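Local structure of sterol regulatory element-binding protein cleavage-activating protein (Schizosaccharomyces pombe, 4YHC) at residues Ala231-Ala239 with Ile247-Leu255; Val295-Tyr303 with Ile346-Met357. The protein escorts the membrane-bound transcription factor precursor sre1 for processing when sterol and oxygen levels are low, this chain being its WD40 domain. The protein carries 9 engineered substitutions. All coordinates share one frame; numbering follows the deposited sequence.

Contact 1: Ala231-Ala239 with Ile247-Leu255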
loop_
_atom_site.group_PDB
_atom_site.type_symbol
_atom_site.label_atom_id
_atom_site.label_comp_id
_atom_site.label_asym_id
_atom_site.label_seq_id
_atom_site.Cartn_x
_atom_site.Cartn_y
_atom_site.Cartn_z
ATOM N N ALA A 231 0.643 -6.205 8.867
ATOM C CA ALA A 231 1.757 -6.317 9.749
ATOM C C ALA A 231 1.287 -6.321 11.219
ATOM O O ALA A 231 1.732 -7.163 12.022
ATOM C CB ALA A 231 2.755 -5.177 9.473
ATOM N N MET A 232 0.346 -5.485 11.551
ATOM C CA MET A 232 -0.041 -5.411 12.985
ATOM C C MET A 232 -0.777 -6.661 13.512
ATOM O O MET A 232 -0.878 -6.821 14.727
ATOM C CB MET A 232 -0.944 -4.185 13.276
ATOM C CG MET A 232 -2.101 -4.001 12.333
ATOM S SD MET A 232 -3.141 -2.539 12.727
ATOM C CE MET A 232 -1.944 -1.455 13.516
ATOM N N ALA A 233 -1.335 -7.473 12.595
ATOM C CA ALA A 233 -2.030 -8.713 12.925
ATOM C C ALA A 233 -1.061 -9.883 12.873
ATOM O O ALA A 233 -1.415 -10.983 13.242
ATOM C CB ALA A 233 -3.220 -8.913 11.944
ATOM N N ASP A 234 0.147 -9.659 12.345
ATOM C CA ASP A 234 1.169 -10.681 12.087
ATOM C C ASP A 234 0.575 -11.804 11.117
ATOM O O ASP A 234 0.671 -12.997 11.355
ATOM C CB ASP A 234 1.721 -11.287 13.369
ATOM C CG ASP A 234 3.181 -11.604 13.280
ATOM O OD1 ASP A 234 3.771 -11.497 12.191
ATOM O OD2 ASP A 234 3.778 -11.865 14.346
ATOM N N ILE A 235 0.004 -11.347 10.033
ATOM C CA ILE A 235 -0.647 -12.209 9.081
ATOM C C ILE A 235 -0.046 -11.983 7.711
ATOM O O ILE A 235 0.188 -10.826 7.338
ATOM C CB ILE A 235 -2.123 -11.875 8.971
ATOM C CG1 ILE A 235 -2.825 -12.444 10.205
ATOM C CG2 ILE A 235 -2.748 -12.549 7.750
ATOM C CD1 ILE A 235 -4.217 -11.943 10.332
ATOM N N LEU A 236 0.159 -13.082 6.994
ATOM C CA LEU A 236 0.506 -13.071 5.595
ATOM C C LEU A 236 -0.554 -13.775 4.775
ATOM O O LEU A 236 -1.029 -14.888 5.181
ATOM C CB LEU A 236 1.820 -13.811 5.415
ATOM C CG LEU A 236 2.357 -13.832 3.989
ATOM C CD1 LEU A 236 3.827 -13.594 3.909
ATOM C CD2 LEU A 236 2.073 -15.172 3.314
ATOM N N PHE A 237 -0.927 -13.156 3.645
ATOM C CA PHE A 237 -1.912 -13.733 2.714
ATOM C C PHE A 237 -1.073 -14.278 1.533
ATOM O O PHE A 237 -0.234 -13.555 0.971
ATOM C CB PHE A 237 -2.934 -12.717 2.225
ATOM C CG PHE A 237 -3.894 -12.251 3.266
ATOM C CD1 PHE A 237 -3.541 -11.261 4.169
ATOM C CD2 PHE A 237 -5.160 -12.777 3.343
ATOM C CE1 PHE A 237 -4.424 -10.857 5.139
ATOM C CE2 PHE A 237 -6.012 -12.382 4.288
ATOM C CZ PHE A 237 -5.671 -11.400 5.166
ATOM N N LEU A 238 -1.249 -15.555 1.177
ATOM C CA LEU A 238 -0.580 -16.220 0.058
ATOM C C LEU A 238 -1.660 -16.524 -1.011
ATOM O O LEU A 238 -2.520 -17.303 -0.778
ATOM C CB LEU A 238 0.048 -17.514 0.528
ATOM C CG LEU A 238 1.068 -18.285 -0.370
ATOM C CD1 LEU A 238 0.535 -19.618 -0.832
ATOM C CD2 LEU A 238 1.590 -17.582 -1.602
ATOM N N ALA A 239 -1.626 -15.846 -2.136
ATOM C CA ALA A 239 -2.566 -15.987 -3.198
ATOM C C ALA A 239 -2.034 -17.035 -4.172
ATOM O O ALA A 239 -0.864 -17.077 -4.460
ATOM C CB ALA A 239 -2.703 -14.714 -3.949
ATOM N N ILE A 247 -2.306 -16.817 6.850
ATOM C CA ILE A 247 -1.396 -17.514 7.713
ATOM C C ILE A 247 -0.968 -16.630 8.911
ATOM O O ILE A 247 -0.650 -15.447 8.741
ATOM C CB ILE A 247 -0.195 -17.885 6.908
ATOM C CG1 ILE A 247 -0.583 -18.825 5.754
ATOM C CG2 ILE A 247 0.900 -18.430 7.777
ATOM C CD1 ILE A 247 0.511 -19.038 4.761
ATOM N N ASP A 248 -1.040 -17.192 10.111
ATOM C CA ASP A 248 -0.538 -16.551 11.361
ATOM C C ASP A 248 0.953 -16.750 11.451
ATOM O O ASP A 248 1.473 -17.870 11.615
ATOM C CB ASP A 248 -1.234 -17.149 12.570
ATOM C CG ASP A 248 -0.599 -16.705 13.929
ATOM O OD1 ASP A 248 0.212 -15.699 14.035
ATOM O OD2 ASP A 248 -0.976 -17.412 14.911
ATOM N N LEU A 249 1.693 -15.679 11.338
ATOM C CA LEU A 249 3.142 -15.837 11.312
ATOM C C LEU A 249 3.733 -15.960 12.740
ATOM O O LEU A 249 4.877 -16.276 12.903
ATOM C CB LEU A 249 3.740 -14.605 10.634
ATOM C CG LEU A 249 4.035 -14.415 9.163
ATOM C CD1 LEU A 249 3.713 -15.576 8.271
ATOM C CD2 LEU A 249 3.553 -13.092 8.638
ATOM N N LYS A 250 2.970 -15.578 13.753
ATOM C CA LYS A 250 3.493 -15.631 15.130
ATOM C C LYS A 250 3.554 -17.087 15.589
ATOM O O LYS A 250 4.631 -17.618 15.908
ATOM C CB LYS A 250 2.625 -14.814 16.039
ATOM C CG LYS A 250 3.039 -14.848 17.518
ATOM C CD LYS A 250 2.017 -14.096 18.359
ATOM C CE LYS A 250 2.463 -14.005 19.810
ATOM N NZ LYS A 250 2.549 -15.382 20.406
ATOM N N ASN A 251 2.404 -17.743 15.542
ATOM C CA ASN A 251 2.298 -19.160 15.941
ATOM C C ASN A 251 2.387 -20.160 14.762
ATOM O O ASN A 251 2.168 -21.310 14.949
ATOM C CB ASN A 251 0.976 -19.330 16.686
ATOM C CG ASN A 251 0.853 -18.372 17.853
ATOM O OD1 ASN A 251 1.745 -18.322 18.677
ATOM N ND2 ASN A 251 -0.222 -17.571 17.907
ATOM N N ASP A 252 2.798 -19.696 13.580
ATOM C CA ASP A 252 2.882 -20.504 12.326
ATOM C C ASP A 252 1.689 -21.465 12.141
ATOM O O ASP A 252 1.803 -22.667 12.379
ATOM C CB ASP A 252 4.221 -21.261 12.193
ATOM C CG ASP A 252 4.692 -21.380 10.720
ATOM O OD1 ASP A 252 3.939 -20.977 9.812
ATOM O OD2 ASP A 252 5.814 -21.873 10.454
ATOM N N GLU A 253 0.673 -20.943 11.451
ATOM C CA GLU A 253 -0.598 -21.633 11.511
ATOM C C GLU A 253 -1.505 -21.119 10.409
ATOM O O GLU A 253 -1.733 -19.919 10.294
ATOM C CB GLU A 253 -1.252 -21.409 12.870
ATOM C CG GLU A 253 -2.439 -22.310 13.141
ATOM C CD GLU A 253 -2.241 -23.165 14.374
ATOM O OE1 GLU A 253 -3.230 -23.757 14.851
ATOM O OE2 GLU A 253 -1.096 -23.242 14.862
ATOM N N LEU A 254 -2.018 -22.035 9.597
ATOM C CA LEU A 254 -2.956 -21.679 8.590
ATOM C C LEU A 254 -4.268 -21.333 9.246
ATOM O O LEU A 254 -4.871 -22.150 9.908
ATOM C CB LEU A 254 -3.146 -22.811 7.585
ATOM C CG LEU A 254 -4.221 -22.502 6.519
ATOM C CD1 LEU A 254 -3.877 -21.258 5.678
ATOM C CD2 LEU A 254 -4.449 -23.688 5.599
ATOM N N LEU A 255 -4.783 -20.126 9.053
ATOM C CA LEU A 255 -6.014 -19.756 9.720
ATOM C C LEU A 255 -7.296 -19.961 8.901
ATOM O O LEU A 255 -8.369 -20.219 9.451
ATOM C CB LEU A 255 -5.932 -18.250 10.075
ATOM C CG LEU A 255 -4.812 -17.829 11.030
ATOM C CD1 LEU A 255 -4.409 -16.372 10.849
ATOM C CD2 LEU A 255 -5.343 -17.953 12.425
#
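A beta hairpin inside one blade of the WD40 propeller holds this contact, with Ile235 and Leu236 on one strand facing Asp248 and Ile247 on the other. Leu236 and Ile247 form an antiparallel hydrogen-bonded pair. Leu236 N gives to Ile247 O at 3.0 Å, and Ile247 N returns a bond to Leu236 O at 2.9 Å. Just beyond the paired residues, Leu249 N reaches Asp234 O at 2.9 Å in an almost straight bond (171° at the hydrogen). Between these bonds, Ile235 CA makes a CA-H...O contact of 3.3 Å with Ile247 O.

Leu249 bends its CD2 methyl against Leu236 CB, 3.7 Å away. The Asp234 side chain crosses those of Leu249 and Lys250: OD1 sits 3.5 Å from Leu249 CB, while OD2 is near Lys250 CB. Its charge is met by a salt bridge from OD2 to Arg188. Replacing Asp234 with an alanine would probably leave Arg188 without its carboxylate mate and uncover one side of Leu249 and Lys250. Asp248 shapes the turn that follows. With CG anti to the backbone N (chi1 170°), its OD1 accepts from Lys250 N at 2.8 Å, an Asx turn in which the donor comes from above the carboxylate plane.

Strand 235-239 pairs with strand 226-230, and a G1 beta bulge, in which Asp234 and Ile235 both face Ile230, marks its start. Strand 175-182 of the neighbouring sheet packs on Leu236 and Leu249, and strand 253-259 completes the four-stranded blade beyond strand 243-248.

Contact 2: Val295-Tyr303 with Ile346-Met357. Engineered in segment 346-357: Ser355 (natural residue Cys).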
loop_
_atom_site.group_PDB
_atom_site.type_symbol
_atom_site.label_atom_id
_atom_site.label_comp_id
_atom_site.label_asym_id
_atom_site.label_seq_id
_atom_site.Cartn_x
_atom_site.Cartn_y
_atom_site.Cartn_z
ATOM N N VAL A 295 -8.000 -14.743 -15.777
ATOM C CA VAL A 295 -8.705 -15.204 -16.955
ATOM C C VAL A 295 -9.206 -14.022 -17.736
ATOM O O VAL A 295 -8.819 -13.838 -18.873
ATOM C CB VAL A 295 -9.883 -16.151 -16.658
ATOM C CG1 VAL A 295 -10.579 -16.618 -17.984
ATOM C CG2 VAL A 295 -9.403 -17.345 -15.838
ATOM N N THR A 296 -10.022 -13.193 -17.124
ATOM C CA THR A 296 -10.652 -12.044 -17.850
ATOM C C THR A 296 -9.835 -10.745 -17.838
ATOM O O THR A 296 -10.201 -9.784 -18.482
ATOM C CB THR A 296 -11.995 -11.720 -17.199
ATOM O OG1 THR A 296 -11.787 -11.401 -15.826
ATOM C CG2 THR A 296 -12.933 -12.966 -17.265
ATOM N N GLU A 297 -8.727 -10.740 -17.098
ATOM C CA GLU A 297 -7.966 -9.549 -16.869
ATOM C C GLU A 297 -8.787 -8.366 -16.362
ATOM O O GLU A 297 -8.361 -7.251 -16.518
ATOM C CB GLU A 297 -7.193 -9.173 -18.142
ATOM C CG GLU A 297 -6.179 -10.244 -18.512
ATOM C CD GLU A 297 -4.765 -9.962 -18.031
ATOM O OE1 GLU A 297 -3.851 -10.775 -18.337
ATOM O OE2 GLU A 297 -4.554 -8.933 -17.333
ATOM N N LYS A 298 -9.906 -8.610 -15.722
ATOM C CA LYS A 298 -10.712 -7.557 -15.079
ATOM C C LYS A 298 -10.217 -7.336 -13.631
ATOM O O LYS A 298 -9.799 -8.248 -12.966
ATOM C CB LYS A 298 -12.188 -7.918 -15.009
ATOM C CG LYS A 298 -12.860 -8.073 -16.369
ATOM C CD LYS A 298 -13.119 -6.745 -17.025
ATOM C CE LYS A 298 -14.049 -6.884 -18.233
ATOM N NZ LYS A 298 -13.208 -7.101 -19.432
ATOM N N VAL A 299 -10.352 -6.116 -13.135
ATOM C CA VAL A 299 -10.070 -5.856 -11.688
ATOM C C VAL A 299 -11.325 -6.168 -10.865
ATOM O O VAL A 299 -12.411 -5.714 -11.128
ATOM C CB VAL A 299 -9.523 -4.438 -11.475
ATOM C CG1 VAL A 299 -9.245 -4.112 -9.951
ATOM C CG2 VAL A 299 -8.269 -4.249 -12.322
ATOM N N LEU A 300 -11.130 -6.956 -9.842
ATOM C CA LEU A 300 -12.181 -7.371 -8.950
ATOM C C LEU A 300 -11.928 -7.012 -7.456
ATOM O O LEU A 300 -10.825 -7.019 -6.991
ATOM C CB LEU A 300 -12.401 -8.867 -9.066
ATOM C CG LEU A 300 -13.150 -9.606 -10.172
ATOM C CD1 LEU A 300 -14.625 -9.438 -10.016
ATOM C CD2 LEU A 300 -12.742 -9.140 -11.526
ATOM N N TYR A 301 -13.013 -6.746 -6.758
ATOM C CA TYR A 301 -13.018 -6.437 -5.311
ATOM C C TYR A 301 -13.962 -7.382 -4.622
ATOM O O TYR A 301 -15.128 -7.485 -4.991
ATOM C CB TYR A 301 -13.428 -4.997 -5.066
ATOM C CG TYR A 301 -12.466 -4.014 -5.661
ATOM C CD1 TYR A 301 -12.566 -3.629 -6.996
ATOM C CD2 TYR A 301 -11.464 -3.444 -4.860
ATOM C CE1 TYR A 301 -11.680 -2.715 -7.547
ATOM C CE2 TYR A 301 -10.575 -2.548 -5.392
ATOM C CZ TYR A 301 -10.696 -2.157 -6.732
ATOM O OH TYR A 301 -9.766 -1.327 -7.228
ATOM N N TYR A 302 -13.410 -8.200 -3.727
ATOM C CA TYR A 302 -14.200 -9.077 -2.911
ATOM C C TYR A 302 -14.212 -8.492 -1.506
ATOM O O TYR A 302 -13.117 -8.163 -0.947
ATOM C CB TYR A 302 -13.566 -10.451 -2.868
ATOM C CG TYR A 302 -13.848 -11.351 -4.031
ATOM C CD1 TYR A 302 -13.628 -10.938 -5.326
ATOM C CD2 TYR A 302 -14.285 -12.653 -3.821
ATOM C CE1 TYR A 302 -13.841 -11.787 -6.402
ATOM C CE2 TYR A 302 -14.533 -13.516 -4.894
ATOM C CZ TYR A 302 -14.300 -13.066 -6.172
ATOM O OH TYR A 302 -14.467 -13.920 -7.174
ATOM N N TYR A 303 -15.400 -8.298 -0.999
ATOM C CA TYR A 303 -15.665 -7.747 0.325
ATOM C C TYR A 303 -16.382 -8.794 1.181
ATOM O O TYR A 303 -17.458 -9.365 0.772
ATOM C CB TYR A 303 -16.540 -6.498 0.190
ATOM C CG TYR A 303 -17.012 -5.941 1.508
ATOM C CD1 TYR A 303 -16.176 -5.096 2.285
ATOM C CD2 TYR A 303 -18.281 -6.226 1.990
ATOM C CE1 TYR A 303 -16.616 -4.579 3.510
ATOM C CE2 TYR A 303 -18.738 -5.706 3.187
ATOM C CZ TYR A 303 -17.896 -4.865 3.929
ATOM O OH TYR A 303 -18.341 -4.389 5.128
ATOM N N ILE A 346 -18.999 -8.974 -4.468
ATOM C CA ILE A 346 -18.019 -8.885 -5.505
ATOM C C ILE A 346 -18.362 -7.703 -6.383
ATOM O O ILE A 346 -19.488 -7.518 -6.815
ATOM C CB ILE A 346 -18.024 -10.166 -6.360
ATOM C CG1 ILE A 346 -17.722 -11.363 -5.508
ATOM C CG2 ILE A 346 -17.025 -10.122 -7.505
ATOM C CD1 ILE A 346 -17.882 -12.674 -6.269
ATOM N N HIS A 347 -17.380 -6.879 -6.656
ATOM C CA HIS A 347 -17.584 -5.743 -7.518
ATOM C C HIS A 347 -16.493 -5.838 -8.573
ATOM O O HIS A 347 -15.272 -5.838 -8.237
ATOM C CB HIS A 347 -17.429 -4.462 -6.694
ATOM C CG HIS A 347 -17.649 -3.204 -7.468
ATOM N ND1 HIS A 347 -18.899 -2.775 -7.855
ATOM C CD2 HIS A 347 -16.771 -2.322 -8.004
ATOM C CE1 HIS A 347 -18.785 -1.677 -8.586
ATOM N NE2 HIS A 347 -17.506 -1.388 -8.689
ATOM N N GLU A 348 -16.921 -5.866 -9.835
ATOM C CA GLU A 348 -16.023 -5.946 -10.963
ATOM C C GLU A 348 -15.958 -4.601 -11.626
ATOM O O GLU A 348 -16.970 -4.001 -11.829
ATOM C CB GLU A 348 -16.578 -6.974 -11.976
ATOM C CG GLU A 348 -15.823 -7.017 -13.309
ATOM C CD GLU A 348 -16.280 -8.273 -14.144
ATOM O OE1 GLU A 348 -15.490 -8.920 -14.808
ATOM O OE2 GLU A 348 -17.431 -8.692 -14.050
ATOM N N VAL A 349 -14.779 -4.143 -11.981
ATOM C CA VAL A 349 -14.608 -2.854 -12.605
ATOM C C VAL A 349 -14.323 -2.989 -14.132
ATOM O O VAL A 349 -13.465 -3.800 -14.547
ATOM C CB VAL A 349 -13.366 -2.124 -11.977
ATOM C CG1 VAL A 349 -13.084 -0.830 -12.705
ATOM C CG2 VAL A 349 -13.567 -1.904 -10.505
ATOM N N GLU A 350 -14.920 -2.102 -14.919
ATOM C CA GLU A 350 -14.645 -1.995 -16.374
ATOM C C GLU A 350 -13.231 -1.498 -16.633
ATOM O O GLU A 350 -12.667 -0.700 -15.877
ATOM C CB GLU A 350 -15.663 -1.105 -17.099
ATOM C CG GLU A 350 -15.608 0.371 -16.726
ATOM C CD GLU A 350 -16.611 1.198 -17.533
ATOM O OE1 GLU A 350 -17.001 0.744 -18.633
ATOM O OE2 GLU A 350 -17.007 2.301 -17.088
ATOM N N ASP A 351 -12.643 -2.029 -17.684
ATOM C CA ASP A 351 -11.263 -1.742 -18.030
ATOM C C ASP A 351 -10.985 -0.244 -18.173
ATOM O O ASP A 351 -9.889 0.248 -17.849
ATOM C CB ASP A 351 -10.930 -2.440 -19.354
ATOM C CG ASP A 351 -9.716 -3.302 -19.235
ATOM O OD1 ASP A 351 -8.601 -2.739 -19.388
ATOM O OD2 ASP A 351 -9.874 -4.522 -18.957
ATOM N N ALA A 352 -12.004 0.485 -18.625
ATOM C CA ALA A 352 -11.853 1.889 -18.890
ATOM C C ALA A 352 -11.438 2.620 -17.604
ATOM O O ALA A 352 -10.755 3.635 -17.710
ATOM C CB ALA A 352 -13.140 2.483 -19.462
ATOM N N SER A 353 -11.837 2.132 -16.419
ATOM C CA SER A 353 -11.521 2.851 -15.168
ATOM C C SER A 353 -10.186 2.491 -14.580
ATOM O O SER A 353 -9.856 1.367 -14.445
ATOM C CB SER A 353 -12.596 2.630 -14.088
ATOM O OG SER A 353 -13.720 3.405 -14.294
ATOM N N GLU A 354 -9.504 3.470 -14.027
ATOM C CA GLU A 354 -8.504 3.185 -13.073
ATOM C C GLU A 354 -9.234 3.187 -11.727
ATOM O O GLU A 354 -9.858 4.198 -11.356
ATOM C CB GLU A 354 -7.426 4.255 -13.098
ATOM C CG GLU A 354 -6.347 4.180 -12.044
ATOM C CD GLU A 354 -5.401 2.958 -12.116
ATOM O OE1 GLU A 354 -5.532 2.108 -13.063
ATOM O OE2 GLU A 354 -4.533 2.841 -11.185
ATOM N N SER A 355 -9.056 2.143 -10.934
ATOM C CA SER A 355 -9.688 2.085 -9.630
ATOM C C SER A 355 -8.743 1.677 -8.525
ATOM O O SER A 355 -7.748 1.028 -8.779
ATOM C CB SER A 355 -10.831 1.091 -9.667
ATOM O OG SER A 355 -10.396 -0.226 -9.690
ATOM N N VAL A 356 -9.114 1.970 -7.284
ATOM C CA VAL A 356 -8.306 1.656 -6.159
ATOM C C VAL A 356 -9.167 1.729 -4.890
ATOM O O VAL A 356 -10.046 2.576 -4.757
ATOM C CB VAL A 356 -7.097 2.579 -6.069
ATOM C CG1 VAL A 356 -7.483 4.070 -6.166
ATOM C CG2 VAL A 356 -6.245 2.340 -4.820
ATOM N N MET A 357 -8.951 0.806 -3.978
ATOM C CA MET A 357 -9.682 0.849 -2.694
ATOM C C MET A 357 -8.952 1.622 -1.602
ATOM O O MET A 357 -7.717 1.704 -1.584
ATOM C CB MET A 357 -10.056 -0.532 -2.217
ATOM C CG MET A 357 -8.931 -1.434 -1.772
ATOM S SD MET A 357 -9.600 -3.093 -1.376
ATOM C CE MET A 357 -8.151 -3.884 -0.880
HETATM O O HOH W 1 -10.991 -3.917 -14.904
#
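The Tyr302 ring carries Ile346 on one face, and the Tyr301 ring is met mainly at its edge. Ile346 CG1 stands 3.8 Å from the Tyr302 centroid, only 6° off the ring normal, a CH-pi contact. The two side chains lie side by side and point the same way. Phe291 also meets the Tyr302 ring, with the planes at about 45°.

Both tyrosines belong to strand 299-303 of the WD40 propeller, which pairs antiparallel with strand 346-349. Tyr301 and His347 form a hydrogen-bonded pair: Tyr301 N gives to His347 O, and His347 N gives to Tyr301 O. Tyr301 has CG anti to the carbonyl carbon (chi1 -63°), and its ring spans from the paired strand to strand 354-357. Val349 CG2 touches the ring edge at CE1, 3.6 Å away. Met357 SD lies in the ring plane, 5.2 Å from the centroid, a Met-aromatic contact. Met357 CB approaches CE2 obliquely. Ile364 of strand 363-374 also packs against this ring.

On the side of the sheet that bears Tyr302, Leu300 CD1 fits against Ile346 CG2 at 3.5 Å and also touches Glu348 CB. The aliphatic part of Lys298 crosses Glu348, its CG 3.2 Å from Glu348 OE1. The Lys298 ammonium group lies near Asp351 but beyond salt-bridge range. A type I turn from Glu350 to Ser353 leads the chain into strand 354-357. Near Val349 a water accepts from Val299 N at 2.9 Å. Where the Tyr301 ring ends, its OH shares a 2.8 Å hydrogen bond with OG of Ser355, an engineered residue that is cysteine in the natural sequence.

In the fold
From the N terminus, the chain reaches contact 1 first. It is local: residues 231-239 and 247-255 belong to a tight hairpin, with seven residues between the segments, four of them in strands, within the four-stranded sheet that runs from strand 226-230 to strand 253-259. The chain then runs through strands 269-278 and 281-292 before contact 2 opens. There 42 residues lie between 295-303 and 346-357, among them strands 311-317 and 335-337 of the same sheet. The two contacts are in series and neither nest nor cross. Contact 2 joins strand 299-304 to strand 344-349 and also brings it against strand 354-357, the edge of the next sheet. The nearest atoms of contacts 1 and 2 are about 10 Å apart.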